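PDB 4KH3: antigen 43 from Escherichia coli, which mediates self-association and clumping of bacteria, probably through its alpha domain, as an autotransporter linked to aggregation and biofilm formation. Local coordinates for residues 393-398 against 412-417. Residues are numbered along the deposited sequence; the frame is centred on the assembly and turned at random.
Sequences FTARGG and LTLSGK
Phe393 to Ala395 and Leu412 to Leu414 run as parallel neighbours, their short axes 4.7 Å apart and inclined by 16°, with Phe393 level with Leu412, Thr394 with Thr413 and Ala395 with Leu414. Three backbone hydrogen bonds join them in the staggered pattern of parallel strands. Thr413 N donates to Phe393 O at 2.8 Å, Ala395 N returns a bond to Thr413 O, and Ser415 N reaches Ala395 O at 2.9 Å. The same carbonyls also receive CA-H...O contacts, as from Leu412 CA to Phe393 O.

Residues level with each other point to the same face, apolar beside apolar on one side and threonine beside threonine on the other. On the buried face, Phe393 and Leu412 lie side by side and point the same way; with CG anti to the backbone N in both (chi1 -171° and 166°), the leucine brings its CD1 branch to within 3.6 Å of Phe393 CD1, obliquely to the ring. The ring also meets that of Phe375, on strand 374-377. Farther along this face Leu414 uses its CD2 branch to touch Ala395 CB at 3.7 Å. The other face carries the threonines, partly exposed, where Thr394 CG2 lies 3.7 Å from Thr413 O and Thr413 OG1 is hydrogen-bonded to Gln434 NE2.

Beyond the strands both segments turn. Ser415 OG rests 3.7 Å from Arg396 CG, alongside the aliphatic part of that arginine, and a water donates to Lys417 O and, weakly, to Arg396 O. Such stacking of inward apolar side chains from one parallel strand to the next is characteristic of a parallel beta-helix, here two successive rungs of what is probably the stalk of the autotransporter.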
# COMPACT_ATOMS: atom_id res chain seq x y z
N PHE A 393 23.60 9.22 7.64
CA PHE A 393 24.49 8.29 8.30
C PHE A 393 24.32 8.54 9.78
O PHE A 393 24.50 9.67 10.24
CB PHE A 393 25.93 8.56 7.88
CG PHE A 393 26.92 7.52 8.35
CD1 PHE A 393 27.13 7.29 9.71
CD2 PHE A 393 27.66 6.81 7.43
CE1 PHE A 393 28.05 6.35 10.13
CE2 PHE A 393 28.59 5.87 7.85
CZ PHE A 393 28.78 5.64 9.20
N THR A 394 23.96 7.50 10.51
CA THR A 394 23.80 7.58 11.95
C THR A 394 24.84 6.68 12.60
O THR A 394 25.07 5.56 12.15
CB THR A 394 22.40 7.14 12.38
OG1 THR A 394 21.42 7.91 11.69
CG2 THR A 394 22.21 7.32 13.89
N ALA A 395 25.48 7.18 13.65
CA ALA A 395 26.48 6.40 14.36
C ALA A 395 26.16 6.38 15.86
O ALA A 395 26.05 7.43 16.48
CB ALA A 395 27.87 6.94 14.10
N ARG A 396 26.01 5.19 16.42
CA ARG A 396 25.74 5.04 17.84
C ARG A 396 27.06 4.87 18.59
O ARG A 396 27.10 4.79 19.82
CB ARG A 396 24.81 3.85 18.08
CG ARG A 396 23.55 3.89 17.22
CD ARG A 396 22.36 3.27 17.93
NE ARG A 396 22.55 1.84 18.16
CZ ARG A 396 21.89 0.89 17.51
NH1 ARG A 396 20.97 1.21 16.60
NH2 ARG A 396 22.13 -0.39 17.78
N GLY A 397 28.14 4.83 17.82
CA GLY A 397 29.49 4.76 18.35
C GLY A 397 30.41 4.44 17.19
O GLY A 397 30.22 4.96 16.09
N GLY A 398 31.40 3.59 17.43
CA GLY A 398 32.22 3.09 16.34
C GLY A 398 33.25 4.05 15.78
O GLY A 398 33.58 5.07 16.39
N LEU A 412 25.08 13.60 9.13
CA LEU A 412 25.80 12.63 9.92
C LEU A 412 25.39 12.88 11.36
O LEU A 412 25.77 13.89 11.95
CB LEU A 412 27.30 12.81 9.75
CG LEU A 412 28.20 12.10 10.76
CD1 LEU A 412 27.88 10.61 10.82
CD2 LEU A 412 29.65 12.32 10.39
N THR A 413 24.59 11.96 11.89
CA THR A 413 24.03 12.09 13.23
C THR A 413 24.76 11.14 14.18
O THR A 413 24.85 9.94 13.92
CB THR A 413 22.52 11.76 13.23
OG1 THR A 413 21.83 12.70 12.39
CG2 THR A 413 21.93 11.84 14.63
N LEU A 414 25.30 11.68 15.27
CA LEU A 414 26.00 10.88 16.27
C LEU A 414 25.18 10.79 17.54
O LEU A 414 24.66 11.80 18.03
CB LEU A 414 27.35 11.51 16.58
CG LEU A 414 28.22 11.80 15.37
CD1 LEU A 414 29.53 12.44 15.79
CD2 LEU A 414 28.46 10.53 14.59
N SER A 415 25.05 9.58 18.09
CA SER A 415 24.29 9.39 19.32
C SER A 415 25.17 8.81 20.43
O SER A 415 24.71 8.57 21.54
CB SER A 415 23.00 8.57 19.09
OG SER A 415 23.28 7.23 18.68
N GLY A 416 26.44 8.61 20.11
CA GLY A 416 27.40 8.17 21.10
C GLY A 416 28.78 8.76 20.85
O GLY A 416 28.90 9.83 20.25
N LYS A 417 29.81 8.08 21.33
CA LYS A 417 31.18 8.50 21.06
C LYS A 417 31.70 7.81 19.82
O LYS A 417 31.86 6.58 19.79
CB LYS A 417 32.09 8.19 22.26
CG LYS A 417 31.53 8.64 23.61
CD LYS A 417 32.52 8.32 24.74
CE LYS A 417 31.83 8.18 26.09
NZ LYS A 417 31.19 9.45 26.55
O HOH W 1 29.95 4.87 21.72